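Local coordinates for protein Phospholipase/Carboxylesterase (Dyadobacter fermentans, PDB 4H0C) that probably hydrolyses carboxylic esters as an alpha/beta hydrolase, perhaps including palmitoyl thioesters on proteins, at residues I129-G134 with G198-L203. Residues are numbered along the deposited sequence; the frame is centred on the assembly and turned at random.
Sequences IAFTGG and GDEIQL
Glu200, on the first turn of helix 198-206, meets Phe131 at the end of strand 127-131 with both its CB methylene and its carboxylate. Its CB lies 3.8 Å from Phe131 CE1, while OE2 comes within 3.5 Å of Phe131 CD1. Ring and carboxylate planes stand 78° apart, and the two side chains run past one another in opposite directions. Beyond CG the glutamate chain is extended (chi2 164°), which carries the carboxylate along the ring to the loop after the strand. There a water accepts a hydrogen bond from Thr132 OG1 (2.6 Å) and donates one to Glu200 OE2 (2.7 Å), joining the segments without a direct bond. Ser157 also bonds OE2, Arg192 forms a salt bridge with OE1 and bonds Thr132 OG1, and Ser197 bonds OE1; Thr132 touches His194, a likely member of a Ser-His-Asp catalytic triad. One residue on, the side chains of Ile201 and Phe131 cross at about a right angle, with Ile201 CD1 4.1 Å from Phe131 CZ. Ile129 CG2 sits 3.4 Å above the plane on one face of the Phe131 ring, offset toward its rim. With an alanine in place of Phe131, Ile201 CD1 and Glu200 CB would probably lose their apolar neighbour, and a gap would be likely to open between strand and helix. The contact thus packs the C-terminal helix against the central sheet of the alpha/beta-hydrolase fold, its buried carboxylate satisfied by several polar partners and probably kept charged by Arg192.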
ATOM      1  N   ILE A 129      -2.374   5.581  -0.027  1.00 11.46           N
ATOM      2  CA  ILE A 129      -2.569   5.694   1.420  1.00 10.85           C
ATOM      3  C   ILE A 129      -1.799   4.586   2.124  1.00 11.22           C
ATOM      4  O   ILE A 129      -2.097   3.390   1.955  1.00 13.93           O
ATOM      5  CB  ILE A 129      -4.065   5.582   1.753  1.00 12.13           C
ATOM      6  CG1 ILE A 129      -4.876   6.655   1.009  1.00 14.01           C
ATOM      7  CG2 ILE A 129      -4.259   5.676   3.254  1.00 15.27           C
ATOM      8  CD1 ILE A 129      -6.317   6.228   0.784  1.00 16.58           C
ATOM      9  N   ALA A 130      -0.781   4.969   2.891  1.00 10.93           N
ATOM     10  CA  ALA A 130       0.069   4.013   3.591  1.00 11.75           C
ATOM     11  C   ALA A 130      -0.045   4.212   5.091  1.00 12.67           C
ATOM     12  O   ALA A 130       0.704   5.006   5.702  1.00 14.08           O
ATOM     13  CB  ALA A 130       1.515   4.141   3.127  1.00 13.01           C
ATOM     14  N   PHE A 131      -1.020   3.525   5.695  1.00 15.51           N
ATOM     15  CA  PHE A 131      -1.217   3.593   7.151  1.00 14.69           C
ATOM     16  C   PHE A 131      -0.150   2.751   7.835  1.00 15.87           C
ATOM     17  O   PHE A 131      -0.203   1.520   7.793  1.00 16.79           O
ATOM     18  CB  PHE A 131      -2.594   3.052   7.576  1.00 15.94           C
ATOM     19  CG  PHE A 131      -3.776   3.848   7.074  1.00 17.35           C
ATOM     20  CD1 PHE A 131      -3.956   5.185   7.427  1.00 19.33           C
ATOM     21  CD2 PHE A 131      -4.758   3.223   6.284  1.00 18.40           C
ATOM     22  CE1 PHE A 131      -5.076   5.890   6.987  1.00 17.93           C
ATOM     23  CE2 PHE A 131      -5.876   3.915   5.854  1.00 19.10           C
ATOM     24  CZ  PHE A 131      -6.038   5.262   6.196  1.00 18.87           C
ATOM     25  N   THR A 132       0.791   3.424   8.495  1.00 14.95           N
ATOM     26  CA  THR A 132       1.874   2.775   9.267  1.00 17.27           C
ATOM     27  C   THR A 132       2.722   1.817   8.432  1.00 15.38           C
ATOM     28  O   THR A 132       2.709   0.583   8.624  1.00 17.41           O
ATOM     29  CB  THR A 132       1.348   2.106  10.538  1.00 17.85           C
ATOM     30  OG1 THR A 132       0.477   3.031  11.209  1.00 22.22           O
ATOM     31  CG2 THR A 132       2.530   1.722  11.509  1.00 20.65           C
ATOM     32  N   GLY A 133       3.461   2.387   7.494  1.00 14.76           N
ATOM     33  CA  GLY A 133       4.348   1.592   6.669  1.00 15.92           C
ATOM     34  C   GLY A 133       5.516   2.403   6.142  1.00 15.26           C
ATOM     35  O   GLY A 133       5.542   3.637   6.238  1.00 14.75           O
ATOM     36  N   GLY A 134       6.478   1.689   5.577  1.00 13.86           N
ATOM     37  CA  GLY A 134       7.650   2.285   4.950  1.00 13.37           C
ATOM     38  C   GLY A 134       8.151   1.420   3.802  1.00 13.03           C
ATOM     39  O   GLY A 134       7.718   0.273   3.617  1.00 12.67           O
ATOM     40  N   GLY A 198      -8.772   7.273  14.231  1.00 23.01           N
ATOM     41  CA  GLY A 198      -9.887   7.980  13.589  1.00 25.25           C
ATOM     42  C   GLY A 198      -9.417   9.241  12.888  1.00 24.08           C
ATOM     43  O   GLY A 198      -9.988   9.647  11.858  1.00 27.63           O
ATOM     44  N   ASP A 199      -8.359   9.856  13.427  1.00 25.48           N
ATOM     45  CA  ASP A 199      -7.799  11.080  12.841  1.00 26.90           C
ATOM     46  C   ASP A 199      -7.231  10.806  11.439  1.00 21.85           C
ATOM     47  O   ASP A 199      -7.395  11.621  10.512  1.00 25.73           O
ATOM     48  CB  ASP A 199      -6.719  11.665  13.748  1.00 32.11           C
ATOM     49  CG  ASP A 199      -7.290  12.462  14.948  1.00 45.65           C
ATOM     50  OD1 ASP A 199      -6.452  12.966  15.716  1.00 66.84           O
ATOM     51  OD2 ASP A 199      -8.530  12.588  15.152  1.00 50.95           O
ATOM     52  N   GLU A 200      -6.570   9.665  11.289  1.00 18.92           N
ATOM     53  CA  GLU A 200      -5.996   9.255  10.006  1.00 15.36           C
ATOM     54  C   GLU A 200      -7.099   9.050   8.989  1.00 17.83           C
ATOM     55  O   GLU A 200      -6.970   9.476   7.845  1.00 19.00           O
ATOM     56  CB  GLU A 200      -5.196   7.959  10.147  1.00 18.32           C
ATOM     57  CG  GLU A 200      -3.856   8.142  10.819  1.00 19.13           C
ATOM     58  CD  GLU A 200      -3.272   6.824  11.276  1.00 22.17           C
ATOM     59  OE1 GLU A 200      -3.587   6.422  12.414  1.00 20.21           O
ATOM     60  OE2 GLU A 200      -2.502   6.204  10.496  1.00 18.87           O
ATOM     61  N   ILE A 201      -8.193   8.432   9.427  1.00 19.38           N
ATOM     62  CA  ILE A 201      -9.334   8.182   8.541  1.00 17.41           C
ATOM     63  C   ILE A 201      -9.924   9.496   8.020  1.00 18.51           C
ATOM     64  O   ILE A 201     -10.126   9.632   6.804  1.00 20.07           O
ATOM     65  CB  ILE A 201     -10.432   7.335   9.230  1.00 18.63           C
ATOM     66  CG1 ILE A 201      -9.910   5.919   9.521  1.00 19.74           C
ATOM     67  CG2 ILE A 201     -11.708   7.275   8.374  1.00 19.76           C
ATOM     68  CD1 ILE A 201      -9.549   5.115   8.284  1.00 21.95           C
ATOM     69  N   GLN A 202     -10.188  10.444   8.928  1.00 22.34           N
ATOM     70  CA  GLN A 202     -10.763  11.743   8.549  1.00 23.35           C
ATOM     71  C   GLN A 202      -9.810  12.493   7.636  1.00 22.59           C
ATOM     72  O   GLN A 202     -10.238  13.132   6.663  1.00 25.26           O
ATOM     73  CB  GLN A 202     -10.991  12.657   9.752  1.00 27.77           C
ATOM     74  CG  GLN A 202     -11.922  12.176  10.846  1.00 38.40           C
ATOM     75  CD  GLN A 202     -12.132  13.256  11.904  1.00 42.01           C
ATOM     76  OE1 GLN A 202     -11.726  13.103  13.063  1.00 53.95           O
ATOM     77  NE2 GLN A 202     -12.753  14.373  11.499  1.00 47.49           N
ATOM     78  N   LEU A 203      -8.524  12.465   7.992  1.00 21.02           N
ATOM     79  CA  LEU A 203      -7.534  13.205   7.232  1.00 19.18           C
ATOM     80  C   LEU A 203      -7.438  12.671   5.816  1.00 17.51           C
ATOM     81  O   LEU A 203      -7.392  13.453   4.859  1.00 18.80           O
ATOM     82  CB  LEU A 203      -6.175  13.203   7.924  1.00 22.11           C
ATOM     83  CG  LEU A 203      -5.121  14.109   7.286  1.00 22.37           C
ATOM     84  CD1 LEU A 203      -5.645  15.521   7.021  1.00 25.03           C
ATOM     85  CD2 LEU A 203      -3.899  14.109   8.196  1.00 27.73           C
TER
HETATM   86  O   HOH W   1      -1.988   3.612  10.801  1.00 19.32           O